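Local coordinates for protein bifunctional cytochrome P450/NADPH--P450 reductase (Deinococcus aerius, PDB 7F3H) that hydroxylates organic substrates at a heme iron, as the monooxygenase part of a P450 fused to its NADPH-dependent reductase, at residues K133-Q138 / Q424-S429; M148-L153 / D169-H174; I156-S159 / Y163-R166; A325-S330 / I379-S384. All blocks are in the same frame, centred on the assembly; numbering follows the deposited sequence.

From the N terminus, helix 113-137 reaches its C-terminal end in contact 1, which waits 286 residues for its partner at the junction of helix 408-425 and strand 426-429. All the other contacts lie within this long loop. Helix 144-161 supplies the first halves of contacts 2 and 3; contact 3 folds the chain straight back on the helix, within the wider loop that contact 2 closes before helix 175-190. These two contacts touch through His-174, and contact 2 meets contact 1 where Met-148 packs on Trp-134. Contact 4 follows separately, about 26 to 30 Å between centres from the rest, tying helix 317-329 to the loop 379-384.

Contact 1: K133-Q138 / Q424-S429; sequences KWERTQ and QKFALS
Glu-135 and Lys-425 form a salt bridge with NZ 2.7 Å from OE2. The ammonium approaches from above the carboxylate plane, 36° out of it, and the two side chains cross at about a right angle. Lys-425 reaches the acid through bends at chi2 and chi4, and Glu-455 is a second acid on the same NZ. Beside the bridge, Phe-426 pushes its ring end against the helix: CZ lies 3.4 Å from the backbone N of Glu-135, and CE2 lies 3.3 Å from CB of Trp-134. With its CG beside the backbone N (chi1 -67°), Phe-426 sends the ring straight at this turn, while CB of Lys-425 covers one ring face 3.8 Å above its plane. The indole and phenyl rings meet obliquely, centroids 6.0 Å apart, with Phe-426 CD2 at the indole edge. Trp-134 turns its polar NE1 elsewhere, to Asp-147. The contact ties the P450 D helix, 113-137, to the L helix, 408-425, just where that helix gives way at Phe-426 to strand 426-429, an edge strand beside 450-455, whose Val-453 touches Phe-426.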
loop_
_atom_site.group_PDB
_atom_site.type_symbol
_atom_site.label_atom_id
_atom_site.label_comp_id
_atom_site.label_asym_id
_atom_site.label_seq_id
_atom_site.Cartn_x
_atom_site.Cartn_y
_atom_site.Cartn_z
ATOM N N LYS A 133 -19.320 -6.888 -12.741
ATOM C CA LYS A 133 -19.990 -5.642 -12.388
ATOM C C LYS A 133 -19.829 -4.610 -13.496
ATOM O O LYS A 133 -20.807 -3.993 -13.932
ATOM C CB LYS A 133 -19.449 -5.095 -11.069
ATOM C CG LYS A 133 -20.262 -3.905 -10.556
ATOM C CD LYS A 133 -19.694 -3.359 -9.245
ATOM C CE LYS A 133 -20.369 -2.069 -8.805
ATOM N NZ LYS A 133 -19.592 -1.411 -7.727
ATOM N N TRP A 134 -18.609 -4.457 -14.016
ATOM C CA TRP A 134 -18.407 -3.431 -15.024
ATOM C C TRP A 134 -19.141 -3.801 -16.302
ATOM O O TRP A 134 -19.749 -2.931 -16.939
ATOM C CB TRP A 134 -16.916 -3.209 -15.252
ATOM C CG TRP A 134 -16.219 -2.534 -14.098
ATOM C CD1 TRP A 134 -16.695 -2.363 -12.823
ATOM C CD2 TRP A 134 -14.896 -1.966 -14.106
ATOM N NE1 TRP A 134 -15.747 -1.719 -12.039
ATOM C CE2 TRP A 134 -14.638 -1.472 -12.803
ATOM C CE3 TRP A 134 -13.897 -1.841 -15.085
ATOM C CZ2 TRP A 134 -13.433 -0.858 -12.465
ATOM C CZ3 TRP A 134 -12.707 -1.237 -14.747
ATOM C CH2 TRP A 134 -12.482 -0.748 -13.450
ATOM N N GLU A 135 -19.221 -5.109 -16.615
ATOM C CA GLU A 135 -20.051 -5.503 -17.753
ATOM C C GLU A 135 -21.475 -5.036 -17.532
ATOM O O GLU A 135 -22.082 -4.407 -18.410
ATOM C CB GLU A 135 -20.038 -7.014 -17.969
ATOM C CG GLU A 135 -19.099 -7.545 -19.012
ATOM C CD GLU A 135 -19.101 -9.087 -19.075
ATOM O OE1 GLU A 135 -19.213 -9.763 -18.017
ATOM O OE2 GLU A 135 -19.065 -9.625 -20.207
ATOM N N ARG A 136 -21.991 -5.276 -16.323
ATOM C CA ARG A 136 -23.382 -5.007 -15.997
ATOM C C ARG A 136 -23.716 -3.532 -16.055
ATOM O O ARG A 136 -24.887 -3.198 -16.246
ATOM C CB ARG A 136 -23.693 -5.515 -14.582
ATOM C CG ARG A 136 -23.856 -7.021 -14.474
ATOM C CD ARG A 136 -24.282 -7.475 -13.069
ATOM N NE ARG A 136 -23.172 -7.954 -12.242
ATOM C CZ ARG A 136 -22.837 -7.385 -11.091
ATOM N NH1 ARG A 136 -23.529 -6.327 -10.674
ATOM N NH2 ARG A 136 -21.830 -7.863 -10.362
ATOM N N THR A 137 -22.722 -2.631 -15.920
ATOM C CA THR A 137 -23.056 -1.220 -15.737
ATOM C C THR A 137 -22.437 -0.312 -16.795
ATOM O O THR A 137 -22.376 0.904 -16.588
ATOM C CB THR A 137 -22.688 -0.752 -14.324
ATOM O OG1 THR A 137 -21.300 -0.973 -14.076
ATOM C CG2 THR A 137 -23.505 -1.512 -13.274
ATOM N N GLN A 138 -22.028 -0.885 -17.936
ATOM C CA GLN A 138 -21.434 -0.148 -19.040
ATOM C C GLN A 138 -22.174 1.166 -19.275
ATOM O O GLN A 138 -23.405 1.223 -19.214
ATOM C CB GLN A 138 -21.483 -1.001 -20.315
ATOM C CG GLN A 138 -20.471 -2.114 -20.409
ATOM C CD GLN A 138 -20.606 -2.900 -21.714
ATOM O OE1 GLN A 138 -20.300 -2.396 -22.806
ATOM N NE2 GLN A 138 -21.065 -4.143 -21.605
ATOM N N GLN A 424 -8.500 -6.642 -21.144
ATOM C CA GLN A 424 -9.072 -7.616 -22.061
ATOM C C GLN A 424 -10.497 -7.236 -22.444
ATOM O O GLN A 424 -10.848 -7.231 -23.630
ATOM C CB GLN A 424 -9.027 -9.020 -21.456
ATOM C CG GLN A 424 -9.471 -10.078 -22.485
ATOM C CD GLN A 424 -9.823 -11.426 -21.886
ATOM O OE1 GLN A 424 -9.980 -11.596 -20.661
ATOM N NE2 GLN A 424 -9.933 -12.408 -22.756
ATOM N N LYS A 425 -11.326 -6.879 -21.454
ATOM C CA LYS A 425 -12.742 -6.647 -21.760
ATOM C C LYS A 425 -13.055 -5.218 -22.199
ATOM O O LYS A 425 -13.906 -5.011 -23.059
ATOM C CB LYS A 425 -13.619 -6.997 -20.559
ATOM C CG LYS A 425 -15.013 -7.506 -20.902
ATOM C CD LYS A 425 -14.936 -9.004 -21.145
ATOM C CE LYS A 425 -16.322 -9.656 -21.236
ATOM N NZ LYS A 425 -17.331 -9.091 -22.184
ATOM N N PHE A 426 -12.401 -4.217 -21.627
ATOM C CA PHE A 426 -12.982 -2.872 -21.603
ATOM C C PHE A 426 -12.139 -1.851 -22.352
ATOM O O PHE A 426 -10.911 -1.813 -22.204
ATOM C CB PHE A 426 -13.205 -2.452 -20.147
ATOM C CG PHE A 426 -14.268 -3.275 -19.468
ATOM C CD1 PHE A 426 -15.494 -3.496 -20.102
ATOM C CD2 PHE A 426 -14.040 -3.864 -18.231
ATOM C CE1 PHE A 426 -16.480 -4.268 -19.496
ATOM C CE2 PHE A 426 -15.020 -4.623 -17.612
ATOM C CZ PHE A 426 -16.242 -4.832 -18.245
ATOM N N ALA A 427 -12.819 -1.047 -23.170
ATOM C CA ALA A 427 -12.334 0.250 -23.626
ATOM C C ALA A 427 -12.564 1.281 -22.523
ATOM O O ALA A 427 -13.709 1.512 -22.115
ATOM C CB ALA A 427 -13.062 0.677 -24.896
ATOM N N LEU A 428 -11.467 1.911 -22.079
ATOM C CA LEU A 428 -11.471 2.926 -21.034
ATOM C C LEU A 428 -11.809 4.292 -21.616
ATOM O O LEU A 428 -11.450 4.605 -22.762
ATOM C CB LEU A 428 -10.094 2.992 -20.366
ATOM C CG LEU A 428 -9.531 1.744 -19.656
ATOM C CD1 LEU A 428 -8.423 2.120 -18.633
ATOM C CD2 LEU A 428 -10.647 0.867 -18.980
ATOM N N SER A 429 -12.512 5.100 -20.830
ATOM C CA SER A 429 -13.037 6.373 -21.283
ATOM C C SER A 429 -13.104 7.338 -20.094
ATOM O O SER A 429 -13.408 6.935 -18.958
ATOM C CB SER A 429 -14.404 6.128 -21.930
ATOM O OG SER A 429 -15.101 7.318 -22.169
#

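Contact 2: M148-L153 / D169-H174; sequences MTRLTL and DKDELH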
loop_
_atom_site.group_PDB
_atom_site.type_symbol
_atom_site.label_atom_id
_atom_site.label_comp_id
_atom_site.label_asym_id
_atom_site.label_seq_id
_atom_site.Cartn_x
_atom_site.Cartn_y
_atom_site.Cartn_z
ATOM N N MET A 148 -11.977 -0.717 -6.736
ATOM C CA MET A 148 -10.674 -1.311 -6.435
ATOM C C MET A 148 -10.591 -1.752 -4.967
ATOM O O MET A 148 -10.030 -2.814 -4.667
ATOM C CB MET A 148 -9.549 -0.316 -6.765
ATOM C CG MET A 148 -9.393 0.011 -8.245
ATOM S SD MET A 148 -9.310 -1.447 -9.339
ATOM C CE MET A 148 -10.791 -1.300 -10.299
ATOM N N THR A 149 -11.129 -0.945 -4.041
ATOM C CA THR A 149 -11.224 -1.360 -2.639
ATOM C C THR A 149 -12.063 -2.606 -2.463
ATOM O O THR A 149 -11.696 -3.494 -1.685
ATOM C CB THR A 149 -11.765 -0.220 -1.781
ATOM O OG1 THR A 149 -10.779 0.817 -1.682
ATOM C CG2 THR A 149 -12.340 -0.689 -0.441
ATOM N N ARG A 150 -13.198 -2.686 -3.154
ATOM C CA ARG A 150 -13.922 -3.950 -3.177
ATOM C C ARG A 150 -13.021 -5.094 -3.649
ATOM O O ARG A 150 -12.908 -6.133 -2.971
ATOM C CB ARG A 150 -15.144 -3.836 -4.076
ATOM C CG ARG A 150 -16.192 -2.886 -3.570
ATOM C CD ARG A 150 -17.437 -2.996 -4.422
ATOM N NE ARG A 150 -18.593 -2.558 -3.660
ATOM C CZ ARG A 150 -19.107 -1.343 -3.781
ATOM N NH1 ARG A 150 -18.561 -0.494 -4.639
ATOM N NH2 ARG A 150 -20.164 -0.977 -3.072
ATOM N N LEU A 151 -12.357 -4.910 -4.805
ATOM C CA LEU A 151 -11.489 -5.943 -5.357
ATOM C C LEU A 151 -10.502 -6.436 -4.315
ATOM O O LEU A 151 -10.452 -7.629 -4.003
ATOM C CB LEU A 151 -10.745 -5.432 -6.596
ATOM C CG LEU A 151 -9.623 -6.328 -7.164
ATOM C CD1 LEU A 151 -10.190 -7.570 -7.854
ATOM C CD2 LEU A 151 -8.751 -5.542 -8.150
ATOM N N THR A 152 -9.732 -5.513 -3.738
ATOM C CA THR A 152 -8.621 -5.900 -2.874
ATOM C C THR A 152 -9.110 -6.440 -1.528
ATOM O O THR A 152 -8.570 -7.429 -1.032
ATOM C CB THR A 152 -7.662 -4.718 -2.700
ATOM O OG1 THR A 152 -8.374 -3.574 -2.201
ATOM C CG2 THR A 152 -7.016 -4.367 -4.039
ATOM N N LEU A 153 -10.157 -5.850 -0.937
ATOM C CA LEU A 153 -10.720 -6.420 0.281
ATOM C C LEU A 153 -11.192 -7.849 0.053
ATOM O O LEU A 153 -10.849 -8.749 0.817
ATOM C CB LEU A 153 -11.857 -5.559 0.796
ATOM C CG LEU A 153 -11.466 -4.353 1.642
ATOM C CD1 LEU A 153 -12.725 -3.551 2.053
ATOM C CD2 LEU A 153 -10.619 -4.768 2.860
ATOM N N ASP A 169 -21.683 -8.037 -5.382
ATOM C CA ASP A 169 -23.096 -8.392 -5.505
ATOM C C ASP A 169 -24.002 -7.246 -5.069
ATOM O O ASP A 169 -25.162 -7.213 -5.468
ATOM C CB ASP A 169 -23.444 -9.639 -4.665
ATOM C CG ASP A 169 -22.918 -10.944 -5.272
ATOM O OD1 ASP A 169 -22.775 -11.033 -6.503
ATOM O OD2 ASP A 169 -22.647 -11.896 -4.511
ATOM N N LYS A 170 -23.495 -6.307 -4.275
ATOM C CA LYS A 170 -24.321 -5.298 -3.620
ATOM C C LYS A 170 -23.522 -4.018 -3.469
ATOM O O LYS A 170 -22.295 -4.019 -3.448
ATOM C CB LYS A 170 -24.738 -5.670 -2.174
ATOM C CG LYS A 170 -25.738 -6.775 -1.909
ATOM C CD LYS A 170 -25.957 -6.946 -0.363
ATOM C CE LYS A 170 -26.326 -5.613 0.320
ATOM N NZ LYS A 170 -26.369 -5.652 1.821
ATOM N N ASP A 171 -24.244 -2.931 -3.320
ATOM C CA ASP A 171 -23.593 -1.660 -3.122
ATOM C C ASP A 171 -23.079 -1.567 -1.693
ATOM O O ASP A 171 -22.080 -0.870 -1.412
ATOM C CB ASP A 171 -24.574 -0.537 -3.456
ATOM C CG ASP A 171 -23.955 0.835 -3.374
ATOM O OD1 ASP A 171 -22.809 0.985 -3.856
ATOM O OD2 ASP A 171 -24.628 1.779 -2.883
ATOM N N GLU A 172 -23.836 -2.136 -0.753
ATOM C CA GLU A 172 -23.622 -1.703 0.605
ATOM C C GLU A 172 -22.501 -2.686 1.025
ATOM O O GLU A 172 -22.597 -3.879 0.709
ATOM C CB GLU A 172 -24.801 -1.967 1.546
ATOM C CG GLU A 172 -24.956 -0.787 2.599
ATOM C CD GLU A 172 -25.675 -1.123 3.907
ATOM O OE1 GLU A 172 -25.774 -1.962 4.724
ATOM O OE2 GLU A 172 -26.967 -0.991 3.569
ATOM N N LEU A 173 -21.439 -2.248 1.703
ATOM C CA LEU A 173 -20.471 -3.315 2.033
ATOM C C LEU A 173 -20.969 -4.159 3.210
ATOM O O LEU A 173 -21.823 -3.723 3.970
ATOM C CB LEU A 173 -19.093 -2.769 2.378
ATOM C CG LEU A 173 -18.177 -2.240 1.294
ATOM C CD1 LEU A 173 -17.013 -1.558 1.967
ATOM C CD2 LEU A 173 -17.659 -3.372 0.376
ATOM N N HIS A 174 -20.438 -5.386 3.346
ATOM C CA HIS A 174 -20.679 -6.214 4.532
ATOM C C HIS A 174 -20.341 -5.440 5.808
ATOM O O HIS A 174 -19.361 -4.679 5.826
ATOM C CB HIS A 174 -19.825 -7.489 4.474
ATOM C CG HIS A 174 -20.106 -8.498 5.547
ATOM N ND1 HIS A 174 -19.850 -8.267 6.886
ATOM C CD2 HIS A 174 -20.528 -9.783 5.465
ATOM C CE1 HIS A 174 -20.136 -9.354 7.584
ATOM N NE2 HIS A 174 -20.543 -10.287 6.742
#
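The guanidinium of Arg-150 meets Asp-171 at its edge: the carbonyl oxygen of Asp-171 lies in the plane, 2.5 Å from NH2. Lys-170 O, 3.7 Å from NH2, and CD2 of Leu-173, 4.2 Å from NE, approach the group obliquely. The same NH2 also forms a salt bridge to the Asp-171 carboxylate, with a weak hydrogen bond to OD1, 3.4 Å long and bent at 137°. CB of Asp-171 points away from the helix, yet CG lies opposite the backbone N (chi1 -176°), which brings OD1 round to the arginine. Arg-150 itself spans the distance with a chain extended from CG to NE. Its strongest partners lie before this turn of the helix: NH1 forms salt bridges to Asp-146 and Asp-147, while NE gives a weak bond to Ser-167 O. The charge is probably shared between the start of its own helix and the loop, which would hold the guanidinium's rotation. A leucine here would probably leave Asp-146 and Asp-171 without their positive mate and the loop at Asp-171 less firmly held. CB of Leu-173 points toward the helix, and its CD2 supplies the apolar part. In the fold, this is the connection between the E and F helices of the P450: helix 144-161 lies against helices 113-137 and 254-285, Leu-153 reaches helix 175-190, and His-174 caps the N terminus of that last helix.

Contact 3: I156-S159 / Y163-R166; sequences ISLS and YRFR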
loop_
_atom_site.group_PDB
_atom_site.type_symbol
_atom_site.label_atom_id
_atom_site.label_comp_id
_atom_site.label_asym_id
_atom_site.label_seq_id
_atom_site.Cartn_x
_atom_site.Cartn_y
_atom_site.Cartn_z
ATOM N N ILE A 156 -8.031 -10.181 -0.568
ATOM C CA ILE A 156 -7.230 -10.479 0.598
ATOM C C ILE A 156 -8.062 -11.276 1.612
ATOM O O ILE A 156 -7.526 -12.162 2.267
ATOM C CB ILE A 156 -6.596 -9.187 1.167
ATOM C CG1 ILE A 156 -5.391 -9.532 2.025
ATOM C CG2 ILE A 156 -7.537 -8.443 2.043
ATOM C CD1 ILE A 156 -4.359 -10.407 1.301
ATOM N N SER A 157 -9.388 -11.055 1.691
ATOM C CA SER A 157 -10.251 -11.806 2.621
ATOM C C SER A 157 -10.381 -13.273 2.225
ATOM O O SER A 157 -10.362 -14.162 3.089
ATOM C CB SER A 157 -11.642 -11.165 2.698
ATOM O OG SER A 157 -11.598 -9.840 3.214
ATOM N N LEU A 158 -10.554 -13.537 0.932
ATOM C CA LEU A 158 -10.650 -14.908 0.436
ATOM C C LEU A 158 -9.328 -15.654 0.592
ATOM O O LEU A 158 -9.301 -16.797 1.069
ATOM C CB LEU A 158 -11.058 -14.891 -1.038
ATOM C CG LEU A 158 -11.456 -16.207 -1.726
ATOM C CD1 LEU A 158 -12.527 -16.993 -0.911
ATOM C CD2 LEU A 158 -11.847 -16.034 -3.226
ATOM N N SER A 159 -8.207 -15.018 0.216
ATOM C CA SER A 159 -6.925 -15.697 0.356
ATOM C C SER A 159 -6.493 -15.751 1.800
ATOM O O SER A 159 -5.747 -16.657 2.191
ATOM C CB SER A 159 -5.845 -15.001 -0.455
ATOM O OG SER A 159 -5.968 -15.315 -1.816
ATOM N N TYR A 163 -12.929 -16.268 3.482
ATOM C CA TYR A 163 -14.260 -15.722 3.661
ATOM C C TYR A 163 -14.593 -14.773 2.505
ATOM O O TYR A 163 -13.747 -13.993 2.034
ATOM C CB TYR A 163 -14.366 -15.161 5.101
ATOM C CG TYR A 163 -15.628 -14.488 5.529
ATOM C CD1 TYR A 163 -16.749 -14.496 4.731
ATOM C CD2 TYR A 163 -15.884 -14.398 6.916
ATOM C CE1 TYR A 163 -17.947 -14.014 5.171
ATOM C CE2 TYR A 163 -17.116 -13.982 7.408
ATOM C CZ TYR A 163 -18.143 -13.794 6.518
ATOM O OH TYR A 163 -19.390 -13.377 6.940
ATOM N N ARG A 164 -15.809 -14.970 1.970
ATOM C CA ARG A 164 -16.330 -14.329 0.763
ATOM C C ARG A 164 -17.311 -13.241 1.166
ATOM O O ARG A 164 -18.493 -13.522 1.392
ATOM C CB ARG A 164 -17.042 -15.378 -0.095
ATOM C CG ARG A 164 -16.119 -16.331 -0.834
ATOM C CD ARG A 164 -16.913 -17.176 -1.844
ATOM N NE ARG A 164 -16.070 -17.900 -2.795
ATOM C CZ ARG A 164 -15.265 -18.920 -2.492
ATOM N NH1 ARG A 164 -15.167 -19.371 -1.246
ATOM N NH2 ARG A 164 -14.540 -19.493 -3.443
ATOM N N PHE A 165 -16.856 -11.988 1.155
ATOM C CA PHE A 165 -17.703 -10.842 1.462
ATOM C C PHE A 165 -18.588 -10.426 0.304
ATOM O O PHE A 165 -19.518 -9.626 0.507
ATOM C CB PHE A 165 -16.834 -9.666 1.903
ATOM C CG PHE A 165 -16.255 -9.850 3.271
ATOM C CD1 PHE A 165 -17.080 -9.840 4.381
ATOM C CD2 PHE A 165 -14.899 -10.062 3.446
ATOM C CE1 PHE A 165 -16.559 -10.018 5.657
ATOM C CE2 PHE A 165 -14.363 -10.240 4.709
ATOM C CZ PHE A 165 -15.196 -10.226 5.822
ATOM N N ARG A 166 -18.317 -10.950 -0.893
ATOM C CA ARG A 166 -19.146 -10.724 -2.077
ATOM C C ARG A 166 -19.474 -9.248 -2.270
ATOM O O ARG A 166 -20.631 -8.861 -2.461
ATOM C CB ARG A 166 -20.419 -11.553 -1.976
ATOM C CG ARG A 166 -20.139 -13.023 -1.633
ATOM C CD ARG A 166 -21.315 -13.906 -1.979
ATOM N NE ARG A 166 -21.211 -15.146 -1.225
ATOM C CZ ARG A 166 -20.777 -16.290 -1.727
ATOM N NH1 ARG A 166 -20.430 -16.381 -3.014
ATOM N NH2 ARG A 166 -20.708 -17.353 -0.935
#
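Tyr-163 N meets Ser-157 O, 3.3 Å away, where the chain, having left the P450 E helix, 144-161, doubles back along its last turns. The hydrogen bond is weak but nearly straight at 170°, and CA of Tyr-163 comes 4.9 Å from CA of Leu-158. CB of Tyr-163 points away from the helix; one face of the ring has CE1 of Phe-165 over its centre, 4.2 Å above the plane. Arg-164 also starts away from the helix, but its chain, extended from CG to NE, runs back so that CD1 of Leu-158 lies over one guanidinium face, 3.6 Å above the plane and toward the rim. NH2 continues to a salt bridge with Glu-125 of helix 113-137, which probably fixes the charged end. The ring end of Phe-165 comes up to the helix, with His-174 edge-to-face on its ring and Phe-176 close by. One residue before Ser-157, Ile-156 touches the heme, so this reversal backs a helix that lines the cofactor pocket. Ser-157 OG, which is bonded to Leu-153 O, sits in the plane of the Phe-165 ring at its edge, 3.2 Å from CE2.

Contact 4: A325-S330 / I379-S384; sequences ALRFWS and IDRWTS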
loop_
_atom_site.group_PDB
_atom_site.type_symbol
_atom_site.label_atom_id
_atom_site.label_comp_id
_atom_site.label_asym_id
_atom_site.label_seq_id
_atom_site.Cartn_x
_atom_site.Cartn_y
_atom_site.Cartn_z
ATOM N N ALA A 325 4.272 3.172 -12.074
ATOM C CA ALA A 325 3.183 3.824 -11.350
ATOM C C ALA A 325 3.548 3.970 -9.884
ATOM O O ALA A 325 3.361 5.040 -9.295
ATOM C CB ALA A 325 1.876 3.045 -11.504
ATOM N N LEU A 326 4.173 2.932 -9.309
ATOM C CA LEU A 326 4.660 3.015 -7.937
ATOM C C LEU A 326 5.806 4.025 -7.816
ATOM O O LEU A 326 6.028 4.578 -6.741
ATOM C CB LEU A 326 5.096 1.632 -7.455
ATOM C CG LEU A 326 4.003 0.617 -7.084
ATOM C CD1 LEU A 326 4.591 -0.706 -6.647
ATOM C CD2 LEU A 326 3.045 1.123 -6.006
ATOM N N ARG A 327 6.545 4.293 -8.891
ATOM C CA ARG A 327 7.508 5.389 -8.776
ATOM C C ARG A 327 6.811 6.755 -8.722
ATOM O O ARG A 327 7.184 7.604 -7.912
ATOM C CB ARG A 327 8.544 5.352 -9.905
ATOM C CG ARG A 327 9.727 6.291 -9.657
ATOM C CD ARG A 327 10.740 6.217 -10.777
ATOM N NE ARG A 327 10.230 6.851 -11.987
ATOM C CZ ARG A 327 10.257 8.160 -12.213
ATOM N NH1 ARG A 327 10.779 8.976 -11.303
ATOM N NH2 ARG A 327 9.735 8.647 -13.334
ATOM N N PHE A 328 5.802 6.999 -9.580
ATOM C CA PHE A 328 5.052 8.258 -9.496
ATOM C C PHE A 328 4.215 8.374 -8.223
ATOM O O PHE A 328 4.108 9.473 -7.669
ATOM C CB PHE A 328 4.072 8.489 -10.658
ATOM C CG PHE A 328 4.660 9.106 -11.882
ATOM C CD1 PHE A 328 6.009 9.394 -11.964
ATOM C CD2 PHE A 328 3.813 9.655 -12.838
ATOM C CE1 PHE A 328 6.540 10.023 -13.083
ATOM C CE2 PHE A 328 4.315 10.316 -13.955
ATOM C CZ PHE A 328 5.700 10.496 -14.079
ATOM N N TRP A 329 3.532 7.305 -7.801
ATOM C CA TRP A 329 2.439 7.420 -6.817
ATOM C C TRP A 329 2.437 6.227 -5.847
ATOM O O TRP A 329 1.453 5.518 -5.678
ATOM C CB TRP A 329 1.084 7.564 -7.527
ATOM C CG TRP A 329 0.909 8.900 -8.206
ATOM C CD1 TRP A 329 0.868 9.154 -9.553
ATOM C CD2 TRP A 329 0.777 10.174 -7.552
ATOM N NE1 TRP A 329 0.713 10.518 -9.774
ATOM C CE2 TRP A 329 0.673 11.158 -8.560
ATOM C CE3 TRP A 329 0.723 10.569 -6.209
ATOM C CZ2 TRP A 329 0.516 12.507 -8.265
ATOM C CZ3 TRP A 329 0.576 11.912 -5.918
ATOM C CH2 TRP A 329 0.469 12.867 -6.942
ATOM N N SER A 330 3.588 5.998 -5.213
ATOM C CA SER A 330 3.713 5.010 -4.143
ATOM C C SER A 330 2.735 5.317 -3.004
ATOM O O SER A 330 2.733 6.424 -2.438
ATOM C CB SER A 330 5.168 5.015 -3.667
ATOM O OG SER A 330 5.489 3.930 -2.839
ATOM N N ILE A 379 8.045 3.529 -18.900
ATOM C CA ILE A 379 8.078 2.148 -18.427
ATOM C C ILE A 379 9.350 1.426 -18.844
ATOM O O ILE A 379 9.687 0.369 -18.264
ATOM C CB ILE A 379 6.836 1.354 -18.879
ATOM C CG1 ILE A 379 6.760 1.197 -20.390
ATOM C CG2 ILE A 379 5.513 1.999 -18.422
ATOM C CD1 ILE A 379 5.831 0.064 -20.789
ATOM N N ASP A 380 10.122 1.992 -19.785
ATOM C CA ASP A 380 11.372 1.332 -20.169
ATOM C C ASP A 380 12.444 1.434 -19.085
ATOM O O ASP A 380 13.438 0.706 -19.157
ATOM C CB ASP A 380 11.920 1.921 -21.481
ATOM C CG ASP A 380 11.256 1.321 -22.728
ATOM O OD1 ASP A 380 10.348 0.474 -22.574
ATOM O OD2 ASP A 380 11.631 1.700 -23.865
ATOM N N ARG A 381 12.262 2.298 -18.075
ATOM C CA ARG A 381 13.141 2.287 -16.914
ATOM C C ARG A 381 13.217 0.916 -16.286
ATOM O O ARG A 381 14.165 0.652 -15.538
ATOM C CB ARG A 381 12.673 3.273 -15.832
ATOM C CG ARG A 381 12.555 4.703 -16.298
ATOM C CD ARG A 381 11.900 5.631 -15.262
ATOM N NE ARG A 381 12.622 6.897 -15.283
ATOM C CZ ARG A 381 12.140 8.044 -15.737
ATOM N NH1 ARG A 381 10.913 8.133 -16.197
ATOM N NH2 ARG A 381 12.900 9.110 -15.721
ATOM N N TRP A 382 12.234 0.040 -16.556
ATOM C CA TRP A 382 12.024 -1.155 -15.753
ATOM C C TRP A 382 12.280 -2.451 -16.512
ATOM O O TRP A 382 11.992 -3.533 -15.973
ATOM C CB TRP A 382 10.598 -1.129 -15.171
ATOM C CG TRP A 382 10.415 0.083 -14.298
ATOM C CD1 TRP A 382 9.697 1.215 -14.589
ATOM C CD2 TRP A 382 11.024 0.310 -13.019
ATOM N NE1 TRP A 382 9.816 2.124 -13.565
ATOM C CE2 TRP A 382 10.621 1.597 -12.588
ATOM C CE3 TRP A 382 11.860 -0.462 -12.185
ATOM C CZ2 TRP A 382 11.030 2.138 -11.370
ATOM C CZ3 TRP A 382 12.266 0.075 -10.964
ATOM C CH2 TRP A 382 11.842 1.364 -10.566
ATOM N N THR A 383 12.871 -2.385 -17.718
ATOM C CA THR A 383 13.394 -3.596 -18.356
ATOM C C THR A 383 14.510 -4.162 -17.475
ATOM O O THR A 383 15.127 -3.430 -16.700
ATOM C CB THR A 383 13.946 -3.289 -19.754
ATOM O OG1 THR A 383 15.188 -2.588 -19.623
ATOM C CG2 THR A 383 12.973 -2.410 -20.565
ATOM N N SER A 384 14.739 -5.486 -17.553
ATOM C CA SER A 384 15.839 -6.087 -16.786
ATOM C C SER A 384 17.125 -5.291 -16.899
ATOM O O SER A 384 17.829 -5.080 -15.911
ATOM C CB SER A 384 16.079 -7.555 -17.173
ATOM O OG SER A 384 14.983 -8.371 -16.796
#
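The last turns of helix 317-329 face a short 3-10 turn, 379-381, and the two backbones are bridged by the side chains of Arg-327, Arg-381 and Trp-382. The arginines cross at about a right angle, their guanidinium planes 44° apart. NH2 of Arg-327 stands over one face of the Arg-381 guanidinium, toward its rim and 3.1 Å from NH1. Glu-324 probably offsets the two like charges: OE1 pairs with Arg-327 NE and OE2 with Arg-381 NH1. This is the Glu-Arg-Arg triad of the P450 fold: the ExxR motif of the K helix and an arginine from the loop before helix 384-387, much later in the chain. Trp-382 NE1 donates to the same OE1, and the outer nitrogens reach carbonyls of His-365 and Pro-374 (Arg-327) and of Asn-373 (Arg-381). In Arg-327, CG anti to the backbone N (chi1 -168°) and a straight chi2 carry CD to the indole edge, 4.1 Å from Trp-382 CZ2; the bend at chi3 then turns the guanidinium toward Arg-381. CB of Arg-381 covers one indole face, 3.8 Å above its plane. With an alanine at Arg-381, Glu-324 OE2 and Asn-373 O would probably lose their partner, and the loop part of its hold on the helix. Elsewhere on the same helix, Ala-325 and Leu-326 pack on helix 254-285, Leu-326 also touches the heme, and Ile-379 lies on Val-317 and Ile-321.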